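Long-range contacts in dihydropteridine reductase (Dictyostelium discoideum, PDB 3ORF), which catalyses the NADH- or NADPH-dependent reduction of quinonoid dihydropteridine to tetrahydropteridine, the reaction that regenerates the cofactor tetrahydrobiopterin: residues 186-191 with 237-242; 140-145 with 163-168; 26-31 with 91-96. One frame throughout, in Å; residues are numbered along the deposited sequence.

Contact 1. Residues 186-191 with 237-242; sequences LGILPV and VKFETK. With NAD (nicotinamide-adenine-dinucleotide), chain E.
In the Rossmann fold of this short-chain dehydrogenase/reductase, strand 184-190 ends against the nicotinamide of the bound NAD, and its parallel pairing with strand 236-242 illustrates how a sheet can support a cofactor pocket. I188 lies beside V237, L189 beside K238 and P190 beside F239, with segments 186-190 and 237-242 running 25° apart. The amide of V237 binds G187 O at 2.7 Å, and L189 N donates to V237 O at 2.8 Å. L189 O then takes the amide of F239, and beyond the strand end V191 N bonds to F239 O at 3.1 Å.

F239 carries the apolar side of the contact. With CG set between its own backbone N and carbonyl carbon (chi1 59°), the ring swings over to strand 184-190: P190 CA sits over one face, offset toward the rim, while P190 CB meets F239 CZ at 3.4 Å. I188 CB approaches the ring edge at CE2. W248 of strand 245-250 stacks on the same ring, and V216 of helix 213-225 also touches it.

At the more exposed end the extended side chain of E240 slants across V191, CG lying 3.6 Å from V191 CB, and the CE of K238 touches V191 CG2. P190 faces both ways: its CB abuts the F239 ring, whereas its CG rests 3.6 Å from NAD C4N, the nicotinamide carbon that carries the transferred hydride.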
loop_
_atom_site.group_PDB
_atom_site.type_symbol
_atom_site.label_atom_id
_atom_site.label_comp_id
_atom_site.label_asym_id
_atom_site.label_seq_id
_atom_site.Cartn_x
_atom_site.Cartn_y
_atom_site.Cartn_z
ATOM N N LEU A 186 -12.167 -4.760 11.303
ATOM C CA LEU A 186 -13.057 -4.037 10.382
ATOM C C LEU A 186 -12.352 -2.798 9.811
ATOM O O LEU A 186 -11.422 -2.239 10.408
ATOM C CB LEU A 186 -14.325 -3.542 11.136
ATOM C CG LEU A 186 -15.142 -4.676 11.750
ATOM C CD1 LEU A 186 -16.250 -4.134 12.560
ATOM C CD2 LEU A 186 -15.613 -5.672 10.643
ATOM N N GLY A 187 -12.828 -2.350 8.661
ATOM C CA GLY A 187 -12.440 -1.100 8.109
ATOM C C GLY A 187 -13.708 -0.273 8.096
ATOM O O GLY A 187 -14.792 -0.816 7.806
ATOM N N ILE A 188 -13.606 1.029 8.413
ATOM C CA ILE A 188 -14.741 1.944 8.181
ATOM C C ILE A 188 -14.301 2.823 7.060
ATOM O O ILE A 188 -13.139 3.274 7.040
ATOM C CB ILE A 188 -15.137 2.779 9.427
ATOM C CG1 ILE A 188 -13.937 3.510 9.987
ATOM C CG2 ILE A 188 -15.850 1.885 10.467
ATOM C CD1 ILE A 188 -14.238 4.265 11.255
ATOM N N LEU A 189 -15.187 2.981 6.066
ATOM C CA LEU A 189 -14.814 3.545 4.778
ATOM C C LEU A 189 -15.820 4.671 4.511
ATOM O O LEU A 189 -16.833 4.468 3.872
ATOM C CB LEU A 189 -14.870 2.492 3.620
ATOM C CG LEU A 189 -13.647 1.664 3.174
ATOM C CD1 LEU A 189 -13.182 0.806 4.344
ATOM C CD2 LEU A 189 -14.083 0.800 2.000
ATOM N N PRO A 190 -15.504 5.870 4.977
ATOM C CA PRO A 190 -16.423 7.001 4.738
ATOM C C PRO A 190 -16.401 7.497 3.278
ATOM O O PRO A 190 -15.329 7.454 2.628
ATOM C CB PRO A 190 -15.915 8.101 5.697
ATOM C CG PRO A 190 -14.460 7.682 6.104
ATOM C CD PRO A 190 -14.233 6.227 5.630
ATOM N N VAL A 191 -17.595 7.828 2.746
ATOM C CA VAL A 191 -17.717 8.643 1.535
ATOM C C VAL A 191 -17.264 10.091 1.888
ATOM O O VAL A 191 -16.273 10.584 1.356
ATOM C CB VAL A 191 -19.141 8.538 0.983
ATOM C CG1 VAL A 191 -19.342 9.424 -0.288
ATOM C CG2 VAL A 191 -19.381 7.071 0.643
ATOM N N VAL A 237 -16.483 -1.575 5.829
ATOM C CA VAL A 237 -17.815 -1.038 5.997
ATOM C C VAL A 237 -17.923 0.406 5.454
ATOM O O VAL A 237 -17.424 1.380 6.092
ATOM C CB VAL A 237 -18.261 -1.069 7.523
ATOM C CG1 VAL A 237 -19.783 -0.717 7.677
ATOM C CG2 VAL A 237 -17.933 -2.382 8.135
ATOM N N LYS A 238 -18.590 0.525 4.294
ATOM C CA LYS A 238 -18.820 1.813 3.640
ATOM C C LYS A 238 -19.969 2.549 4.329
ATOM O O LYS A 238 -20.949 1.929 4.715
ATOM C CB LYS A 238 -19.160 1.595 2.161
ATOM C CG LYS A 238 -19.213 2.871 1.288
ATOM C CD LYS A 238 -19.678 2.493 -0.074
ATOM C CE LYS A 238 -20.026 3.744 -0.925
ATOM N NZ LYS A 238 -20.944 3.311 -2.010
ATOM N N PHE A 239 -19.868 3.860 4.481
ATOM C CA PHE A 239 -21.004 4.608 5.012
ATOM C C PHE A 239 -21.072 5.990 4.336
ATOM O O PHE A 239 -20.062 6.599 4.113
ATOM C CB PHE A 239 -20.960 4.734 6.574
ATOM C CG PHE A 239 -19.716 5.412 7.150
ATOM C CD1 PHE A 239 -19.748 6.752 7.517
ATOM C CD2 PHE A 239 -18.543 4.716 7.341
ATOM C CE1 PHE A 239 -18.661 7.357 8.089
ATOM C CE2 PHE A 239 -17.398 5.318 7.923
ATOM C CZ PHE A 239 -17.463 6.629 8.295
ATOM N N GLU A 240 -22.285 6.438 4.059
ATOM C CA GLU A 240 -22.563 7.644 3.357
ATOM C C GLU A 240 -23.857 8.209 3.956
ATOM O O GLU A 240 -24.761 7.466 4.330
ATOM C CB GLU A 240 -22.801 7.361 1.862
ATOM C CG GLU A 240 -22.729 8.664 0.963
ATOM C CD GLU A 240 -22.821 8.368 -0.582
ATOM O OE1 GLU A 240 -22.932 7.174 -1.009
ATOM O OE2 GLU A 240 -22.805 9.359 -1.365
ATOM N N THR A 241 -23.896 9.524 4.057
ATOM C CA THR A 241 -25.013 10.244 4.583
ATOM C C THR A 241 -25.673 11.004 3.370
ATOM O O THR A 241 -24.960 11.542 2.482
ATOM C CB THR A 241 -24.504 11.224 5.665
ATOM O OG1 THR A 241 -23.914 10.486 6.735
ATOM C CG2 THR A 241 -25.654 12.066 6.232
ATOM N N LYS A 242 -26.991 11.022 3.333
ATOM C CA LYS A 242 -27.761 11.743 2.269
ATOM C C LYS A 242 -28.858 12.416 3.041
ATOM O O LYS A 242 -29.626 11.733 3.703
ATOM C CB LYS A 242 -28.367 10.771 1.251
ATOM C CG LYS A 242 -27.380 9.841 0.566
ATOM C CD LYS A 242 -26.993 10.173 -0.917
ATOM C CE LYS A 242 -26.279 11.539 -1.112
ATOM N NZ LYS A 242 -26.375 12.106 -2.547
HETATM P PA NAD E . -7.078 14.894 11.095
HETATM O O1A NAD E . -5.984 15.429 10.243
HETATM O O2A NAD E . -7.831 15.784 12.022
HETATM O O5B NAD E . -6.376 13.817 12.116
HETATM C C5B NAD E . -5.498 12.793 11.814
HETATM C C4B NAD E . -4.660 12.570 13.085
HETATM O O4B NAD E . -3.705 11.518 12.756
HETATM C C3B NAD E . -3.802 13.832 13.368
HETATM O O3B NAD E . -3.759 14.043 14.759
HETATM C C2B NAD E . -2.387 13.417 13.018
HETATM O O2B NAD E . -1.428 14.033 13.894
HETATM C C1B NAD E . -2.449 11.904 13.309
HETATM N N9A NAD E . -1.470 11.077 12.551
HETATM C C8A NAD E . -1.120 11.277 11.253
HETATM N N7A NAD E . -0.267 10.295 10.923
HETATM C C5A NAD E . -0.042 9.495 12.011
HETATM C C6A NAD E . 0.749 8.333 12.274
HETATM N N6A NAD E . 1.589 7.823 11.339
HETATM N N1A NAD E . 0.704 7.754 13.508
HETATM C C2A NAD E . -0.053 8.282 14.461
HETATM N N3A NAD E . -0.809 9.377 14.235
HETATM C C4A NAD E . -0.808 10.017 13.045
HETATM O O3 NAD E . -7.996 14.078 10.109
HETATM P PN NAD E . -9.451 13.610 10.265
HETATM O O1N NAD E . -10.223 14.615 9.467
HETATM O O2N NAD E . -9.807 13.206 11.689
HETATM O O5D NAD E . -9.515 12.231 9.412
HETATM C C5D NAD E . -9.434 10.937 10.022
HETATM C C4D NAD E . -9.301 9.843 8.945
HETATM O O4D NAD E . -10.252 10.092 7.875
HETATM C C3D NAD E . -7.942 9.719 8.245
HETATM O O3D NAD E . -7.561 8.301 8.342
HETATM C C2D NAD E . -8.224 10.085 6.780
HETATM O O2D NAD E . -7.294 9.338 5.979
HETATM C C1D NAD E . -9.639 9.471 6.702
HETATM N N1N NAD E . -10.663 9.427 5.560
HETATM C C2N NAD E . -11.589 10.509 5.218
HETATM C C3N NAD E . -12.501 10.288 4.128
HETATM C C7N NAD E . -13.553 11.330 3.655
HETATM O O7N NAD E . -13.707 11.541 2.437
HETATM N N7N NAD E . -14.282 11.882 4.647
HETATM C C4N NAD E . -12.511 9.051 3.438
HETATM C C5N NAD E . -11.639 8.019 3.804
HETATM C C6N NAD E . -10.738 8.209 4.839
#

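Contact 2. Residues 140-145 with 163-168; sequences FVLTGA and AATHHI. With NAD (nicotinamide-adenine-dinucleotide), chain E.
This contact lays helix 156-172 on strand 138-143 of the short-chain dehydrogenase/reductase Rossmann fold: the strand runs into the nicotinamide pocket, and the helix, which bears the predicted proton acceptor Y158, packs along it. Segments 140-143 and 163-168 run nearly antiparallel, at 168°, with their axes 9.0 Å apart.

The polar link comes from H166. Its ring presents NE2 to the amide of A145, which donates a bond of 2.9 Å that is almost straight at 170° and lies close to the ring plane. Since NE2 accepts here, that nitrogen is probably unprotonated. G144 CA abuts the same ring edge 3.5 Å from NE2, at a position where a side chain would run into the imidazole. A leucine in place of H166 would probably leave the A145 amide without its acceptor and the loop beside the nicotinamide less firmly placed.

Farther along, the contact is mostly methyl packing. T165 turns CG2 toward the strand, anti to its own N (chi1 -55° for OG1), to lie 3.8 Å from T143 O and 4.1 Å from L142 CD1, while its OG1 bonds back to T161 O within the helix. L142 CD1 meets I168 CG2 at 3.9 Å, the side chains crossing at about a right angle, and I168 also packs on A160 of the second subunit. On the cofactor side of the strand, T143 CG2 lies 3.9 Å from NAD C1D.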
loop_
_atom_site.group_PDB
_atom_site.type_symbol
_atom_site.label_atom_id
_atom_site.label_comp_id
_atom_site.label_asym_id
_atom_site.label_seq_id
_atom_site.Cartn_x
_atom_site.Cartn_y
_atom_site.Cartn_z
ATOM N N PHE A 140 -11.200 -4.309 16.550
ATOM C CA PHE A 140 -10.058 -3.645 15.983
ATOM C C PHE A 140 -10.466 -2.933 14.690
ATOM O O PHE A 140 -10.833 -3.591 13.700
ATOM C CB PHE A 140 -9.005 -4.704 15.681
ATOM C CG PHE A 140 -7.802 -4.176 14.993
ATOM C CD1 PHE A 140 -6.670 -3.819 15.732
ATOM C CD2 PHE A 140 -7.774 -4.068 13.617
ATOM C CE1 PHE A 140 -5.519 -3.366 15.073
ATOM C CE2 PHE A 140 -6.654 -3.603 12.982
ATOM C CZ PHE A 140 -5.534 -3.236 13.712
ATOM N N VAL A 141 -10.390 -1.612 14.662
ATOM C CA VAL A 141 -10.896 -0.917 13.490
ATOM C C VAL A 141 -9.913 -0.016 12.850
ATOM O O VAL A 141 -9.425 0.845 13.524
ATOM C CB VAL A 141 -12.149 -0.101 13.840
ATOM C CG1 VAL A 141 -12.681 0.680 12.605
ATOM C CG2 VAL A 141 -13.236 -1.079 14.306
ATOM N N LEU A 142 -9.660 -0.175 11.522
ATOM C CA LEU A 142 -8.891 0.820 10.785
ATOM C C LEU A 142 -9.813 1.696 9.924
ATOM O O LEU A 142 -10.811 1.216 9.364
ATOM C CB LEU A 142 -7.839 0.133 9.888
ATOM C CG LEU A 142 -6.844 -0.820 10.555
ATOM C CD1 LEU A 142 -5.710 -1.306 9.596
ATOM C CD2 LEU A 142 -6.229 -0.019 11.716
ATOM N N THR A 143 -9.458 2.976 9.781
ATOM C CA THR A 143 -10.102 3.893 8.817
ATOM C C THR A 143 -9.517 3.707 7.389
ATOM O O THR A 143 -8.300 3.978 7.133
ATOM C CB THR A 143 -9.984 5.335 9.266
ATOM O OG1 THR A 143 -10.498 5.414 10.634
ATOM C CG2 THR A 143 -10.913 6.199 8.395
ATOM N N GLY A 144 -10.375 3.237 6.462
ATOM C CA GLY A 144 -9.920 3.041 5.077
ATOM C C GLY A 144 -10.429 4.217 4.249
ATOM O O GLY A 144 -10.560 5.359 4.768
ATOM N N ALA A 145 -10.812 3.952 2.986
ATOM C CA ALA A 145 -11.499 4.991 2.223
ATOM C C ALA A 145 -12.434 4.425 1.235
ATOM O O ALA A 145 -12.067 3.573 0.469
ATOM C CB ALA A 145 -10.507 5.980 1.552
ATOM N N ALA A 163 -5.602 1.491 -0.315
ATOM C CA ALA A 163 -5.840 0.143 -0.765
ATOM C C ALA A 163 -4.986 -0.763 0.104
ATOM O O ALA A 163 -5.383 -1.874 0.416
ATOM C CB ALA A 163 -5.489 -0.082 -2.328
ATOM N N ALA A 164 -3.796 -0.299 0.508
ATOM C CA ALA A 164 -2.968 -1.202 1.307
ATOM C C ALA A 164 -3.647 -1.355 2.675
ATOM O O ALA A 164 -3.633 -2.425 3.268
ATOM C CB ALA A 164 -1.559 -0.584 1.504
ATOM N N THR A 165 -4.184 -0.251 3.194
ATOM C CA THR A 165 -4.909 -0.293 4.495
ATOM C C THR A 165 -6.017 -1.316 4.470
ATOM O O THR A 165 -6.204 -2.062 5.435
ATOM C CB THR A 165 -5.491 1.050 4.864
ATOM O OG1 THR A 165 -4.432 2.001 4.857
ATOM C CG2 THR A 165 -6.114 0.992 6.221
ATOM N N HIS A 166 -6.749 -1.353 3.337
ATOM C CA HIS A 166 -7.882 -2.288 3.231
ATOM C C HIS A 166 -7.342 -3.728 3.295
ATOM O O HIS A 166 -7.981 -4.611 3.828
ATOM C CB HIS A 166 -8.669 -2.104 1.889
ATOM C CG HIS A 166 -9.371 -0.768 1.789
ATOM N ND1 HIS A 166 -9.873 -0.268 0.602
ATOM C CD2 HIS A 166 -9.669 0.161 2.740
ATOM C CE1 HIS A 166 -10.405 0.928 0.816
ATOM N NE2 HIS A 166 -10.278 1.221 2.098
ATOM N N HIS A 167 -6.224 -3.971 2.651
ATOM C CA HIS A 167 -5.670 -5.369 2.578
ATOM C C HIS A 167 -5.214 -5.770 4.002
ATOM O O HIS A 167 -5.366 -6.917 4.403
ATOM C CB HIS A 167 -4.526 -5.372 1.582
ATOM C CG HIS A 167 -3.927 -6.714 1.329
ATOM N ND1 HIS A 167 -4.300 -7.504 0.244
ATOM C CD2 HIS A 167 -2.942 -7.397 1.986
ATOM C CE1 HIS A 167 -3.589 -8.621 0.268
ATOM N NE2 HIS A 167 -2.779 -8.594 1.324
ATOM N N ILE A 168 -4.704 -4.823 4.785
ATOM C CA ILE A 168 -4.242 -5.142 6.143
ATOM C C ILE A 168 -5.402 -5.582 7.052
ATOM O O ILE A 168 -5.369 -6.597 7.757
ATOM C CB ILE A 168 -3.544 -3.910 6.793
ATOM C CG1 ILE A 168 -2.198 -3.650 6.116
ATOM C CG2 ILE A 168 -3.303 -4.140 8.312
ATOM C CD1 ILE A 168 -1.662 -2.163 6.390
HETATM P PA NAD E . -7.078 14.894 11.095
HETATM O O1A NAD E . -5.984 15.429 10.243
HETATM O O2A NAD E . -7.831 15.784 12.022
HETATM O O5B NAD E . -6.376 13.817 12.116
HETATM C C5B NAD E . -5.498 12.793 11.814
HETATM C C4B NAD E . -4.660 12.570 13.085
HETATM O O4B NAD E . -3.705 11.518 12.756
HETATM C C3B NAD E . -3.802 13.832 13.368
HETATM O O3B NAD E . -3.759 14.043 14.759
HETATM C C2B NAD E . -2.387 13.417 13.018
HETATM O O2B NAD E . -1.428 14.033 13.894
HETATM C C1B NAD E . -2.449 11.904 13.309
HETATM N N9A NAD E . -1.470 11.077 12.551
HETATM C C8A NAD E . -1.120 11.277 11.253
HETATM N N7A NAD E . -0.267 10.295 10.923
HETATM C C5A NAD E . -0.042 9.495 12.011
HETATM C C6A NAD E . 0.749 8.333 12.274
HETATM N N6A NAD E . 1.589 7.823 11.339
HETATM N N1A NAD E . 0.704 7.754 13.508
HETATM C C2A NAD E . -0.053 8.282 14.461
HETATM N N3A NAD E . -0.809 9.377 14.235
HETATM C C4A NAD E . -0.808 10.017 13.045
HETATM O O3 NAD E . -7.996 14.078 10.109
HETATM P PN NAD E . -9.451 13.610 10.265
HETATM O O1N NAD E . -10.223 14.615 9.467
HETATM O O2N NAD E . -9.807 13.206 11.689
HETATM O O5D NAD E . -9.515 12.231 9.412
HETATM C C5D NAD E . -9.434 10.937 10.022
HETATM C C4D NAD E . -9.301 9.843 8.945
HETATM O O4D NAD E . -10.252 10.092 7.875
HETATM C C3D NAD E . -7.942 9.719 8.245
HETATM O O3D NAD E . -7.561 8.301 8.342
HETATM C C2D NAD E . -8.224 10.085 6.780
HETATM O O2D NAD E . -7.294 9.338 5.979
HETATM C C1D NAD E . -9.639 9.471 6.702
HETATM N N1N NAD E . -10.663 9.427 5.560
HETATM C C2N NAD E . -11.589 10.509 5.218
HETATM C C3N NAD E . -12.501 10.288 4.128
HETATM C C7N NAD E . -13.553 11.330 3.655
HETATM O O7N NAD E . -13.707 11.541 2.437
HETATM N N7N NAD E . -14.282 11.882 4.647
HETATM C C4N NAD E . -12.511 9.051 3.438
HETATM C C5N NAD E . -11.639 8.019 3.804
HETATM C C6N NAD E . -10.738 8.209 4.839
#

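Contact 3. Residues 26-31 with 91-96; sequences LVLGGS and FVCAAG. With NAD (nicotinamide-adenine-dinucleotide), chain E.
Segments 26-28 and 91-93 run parallel, 15° apart, at the centre of the Rossmann sheet, joined by backbone hydrogen bonds: V92 N to L26 O at 2.9 Å, L28 N to V92 O, and A94 N to L28 O at 2.7 Å. At the end of the first strand the chain enters a type II turn, V27 to G30, the start of the glycine-rich cofactor loop. G29 has a positive phi of 85° and passes so close to A94 and A95 that any CB would clash with them.

On the sheet face shared by L26, L28, F91 and C93, the F91 ring meets both leucines. Having its CG anti to the backbone N (chi1 168°) lays the ring beside them: L26 CG meets F91 CD1 at 3.7 Å, and L28 CB meets F91 CZ. L26 CD2 lies at the ring edge, in plane. Further on, L28 CD2 touches C93 SG at 4.0 Å.

The strand ends then receive NAD. L28 CD1 lies 3.6 Å from C2A of the adenine, and A95 CB packs against C4A of that same base. A95 O accepts a 2.8 Å hydrogen bond from the ribose hydroxyl O3D.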
loop_
_atom_site.group_PDB
_atom_site.type_symbol
_atom_site.label_atom_id
_atom_site.label_comp_id
_atom_site.label_asym_id
_atom_site.label_seq_id
_atom_site.Cartn_x
_atom_site.Cartn_y
_atom_site.Cartn_z
ATOM N N LEU A 26 -8.468 2.276 22.862
ATOM C CA LEU A 26 -7.256 2.948 22.436
ATOM C C LEU A 26 -7.344 3.489 21.036
ATOM O O LEU A 26 -7.832 2.803 20.132
ATOM C CB LEU A 26 -6.104 1.979 22.512
ATOM C CG LEU A 26 -4.847 2.292 21.729
ATOM C CD1 LEU A 26 -4.218 3.421 22.334
ATOM C CD2 LEU A 26 -3.932 1.148 22.012
ATOM N N VAL A 27 -6.901 4.722 20.835
ATOM C CA VAL A 27 -7.157 5.400 19.573
ATOM C C VAL A 27 -5.859 6.025 19.021
ATOM O O VAL A 27 -5.300 6.930 19.658
ATOM C CB VAL A 27 -8.212 6.513 19.706
ATOM C CG1 VAL A 27 -8.494 7.145 18.315
ATOM C CG2 VAL A 27 -9.523 6.027 20.396
ATOM N N LEU A 28 -5.399 5.525 17.864
ATOM C CA LEU A 28 -4.172 6.028 17.214
ATOM C C LEU A 28 -4.732 7.131 16.363
ATOM O O LEU A 28 -5.791 6.930 15.723
ATOM C CB LEU A 28 -3.524 4.911 16.348
ATOM C CG LEU A 28 -2.214 5.243 15.623
ATOM C CD1 LEU A 28 -1.119 5.622 16.710
ATOM C CD2 LEU A 28 -1.728 4.034 14.703
ATOM N N GLY A 29 -4.111 8.325 16.392
ATOM C CA GLY A 29 -4.754 9.456 15.764
ATOM C C GLY A 29 -5.722 10.078 16.748
ATOM O O GLY A 29 -6.657 10.830 16.364
ATOM N N GLY A 30 -5.554 9.710 18.018
ATOM C CA GLY A 30 -6.435 10.216 19.064
ATOM C C GLY A 30 -6.574 11.726 19.226
ATOM O O GLY A 30 -7.478 12.165 19.927
ATOM N N SER A 31 -5.773 12.546 18.533
ATOM C CA SER A 31 -5.964 14.003 18.672
ATOM C C SER A 31 -6.585 14.635 17.453
ATOM O O SER A 31 -6.878 15.847 17.499
ATOM C CB SER A 31 -4.647 14.720 18.913
ATOM O OG SER A 31 -4.081 14.287 20.152
ATOM N N PHE A 91 -9.793 -1.057 19.701
ATOM C CA PHE A 91 -8.713 -0.247 19.146
ATOM C C PHE A 91 -9.225 0.434 17.891
ATOM O O PHE A 91 -9.922 -0.208 17.080
ATOM C CB PHE A 91 -7.489 -1.100 18.804
ATOM C CG PHE A 91 -6.484 -0.352 17.979
ATOM C CD1 PHE A 91 -5.524 0.459 18.594
ATOM C CD2 PHE A 91 -6.564 -0.354 16.566
ATOM C CE1 PHE A 91 -4.649 1.248 17.827
ATOM C CE2 PHE A 91 -5.659 0.394 15.793
ATOM C CZ PHE A 91 -4.681 1.207 16.461
ATOM N N VAL A 92 -8.953 1.717 17.712
ATOM C CA VAL A 92 -9.414 2.426 16.476
ATOM C C VAL A 92 -8.273 3.205 15.900
ATOM O O VAL A 92 -7.617 3.960 16.615
ATOM C CB VAL A 92 -10.522 3.429 16.779
ATOM C CG1 VAL A 92 -10.925 4.214 15.458
ATOM C CG2 VAL A 92 -11.738 2.715 17.361
ATOM N N CYS A 93 -7.952 3.017 14.631
ATOM C CA CYS A 93 -6.977 3.942 14.075
ATOM C C CYS A 93 -7.675 5.047 13.313
ATOM O O CYS A 93 -8.391 4.819 12.289
ATOM C CB CYS A 93 -5.986 3.222 13.173
ATOM S SG CYS A 93 -4.866 4.293 12.204
ATOM N N ALA A 94 -7.528 6.264 13.822
ATOM C CA ALA A 94 -8.137 7.388 13.140
ATOM C C ALA A 94 -7.072 8.288 12.610
ATOM O O ALA A 94 -7.356 9.410 12.278
ATOM C CB ALA A 94 -9.069 8.177 14.067
ATOM N N ALA A 95 -5.840 7.815 12.590
ATOM C CA ALA A 95 -4.695 8.533 12.044
ATOM C C ALA A 95 -4.780 8.530 10.516
ATOM O O ALA A 95 -5.335 7.612 9.912
ATOM C CB ALA A 95 -3.358 7.825 12.502
ATOM N N GLY A 96 -4.199 9.514 9.888
ATOM C CA GLY A 96 -4.115 9.485 8.426
ATOM C C GLY A 96 -4.077 10.928 7.913
ATOM O O GLY A 96 -3.919 11.873 8.697
HETATM P PA NAD E . -7.078 14.894 11.095
HETATM O O1A NAD E . -5.984 15.429 10.243
HETATM O O2A NAD E . -7.831 15.784 12.022
HETATM O O5B NAD E . -6.376 13.817 12.116
HETATM C C5B NAD E . -5.498 12.793 11.814
HETATM C C4B NAD E . -4.660 12.570 13.085
HETATM O O4B NAD E . -3.705 11.518 12.756
HETATM C C3B NAD E . -3.802 13.832 13.368
HETATM O O3B NAD E . -3.759 14.043 14.759
HETATM C C2B NAD E . -2.387 13.417 13.018
HETATM O O2B NAD E . -1.428 14.033 13.894
HETATM C C1B NAD E . -2.449 11.904 13.309
HETATM N N9A NAD E . -1.470 11.077 12.551
HETATM C C8A NAD E . -1.120 11.277 11.253
HETATM N N7A NAD E . -0.267 10.295 10.923
HETATM C C5A NAD E . -0.042 9.495 12.011
HETATM C C6A NAD E . 0.749 8.333 12.274
HETATM N N6A NAD E . 1.589 7.823 11.339
HETATM N N1A NAD E . 0.704 7.754 13.508
HETATM C C2A NAD E . -0.053 8.282 14.461
HETATM N N3A NAD E . -0.809 9.377 14.235
HETATM C C4A NAD E . -0.808 10.017 13.045
HETATM O O3 NAD E . -7.996 14.078 10.109
HETATM P PN NAD E . -9.451 13.610 10.265
HETATM O O1N NAD E . -10.223 14.615 9.467
HETATM O O2N NAD E . -9.807 13.206 11.689
HETATM O O5D NAD E . -9.515 12.231 9.412
HETATM C C5D NAD E . -9.434 10.937 10.022
HETATM C C4D NAD E . -9.301 9.843 8.945
HETATM O O4D NAD E . -10.252 10.092 7.875
HETATM C C3D NAD E . -7.942 9.719 8.245
HETATM O O3D NAD E . -7.561 8.301 8.342
HETATM C C2D NAD E . -8.224 10.085 6.780
HETATM O O2D NAD E . -7.294 9.338 5.979
HETATM C C1D NAD E . -9.639 9.471 6.702
HETATM N N1N NAD E . -10.663 9.427 5.560
HETATM C C2N NAD E . -11.589 10.509 5.218
HETATM C C3N NAD E . -12.501 10.288 4.128
HETATM C C7N NAD E . -13.553 11.330 3.655
HETATM O O7N NAD E . -13.707 11.541 2.437
HETATM N N7N NAD E . -14.282 11.882 4.647
HETATM C C4N NAD E . -12.511 9.051 3.438
HETATM C C5N NAD E . -11.639 8.019 3.804
HETATM C C6N NAD E . -10.738 8.209 4.839
#

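In the fold
All three contacts reach one sheet and touch the same NAD, but their chemistry is of two kinds. Contacts 1 and 3 are parallel strand pairs held by backbone hydrogen bonds; contact 2 sets a helix on a strand through one histidine bond and apolar packing. Contact 3 lies deepest and serves the adenine and a ribose, whereas contacts 1 and 2 border the nicotinamide; only in contact 1 are some of the touching residues partly exposed, those of contacts 2 and 3 being buried. Strand 138-143 bridges the others: L186 O and I188 O meet the amides of L142 and G144, while T143 OG1 lies 2.7 Å from C93 O. Helix 156-172 brings contact 2 to the second subunit.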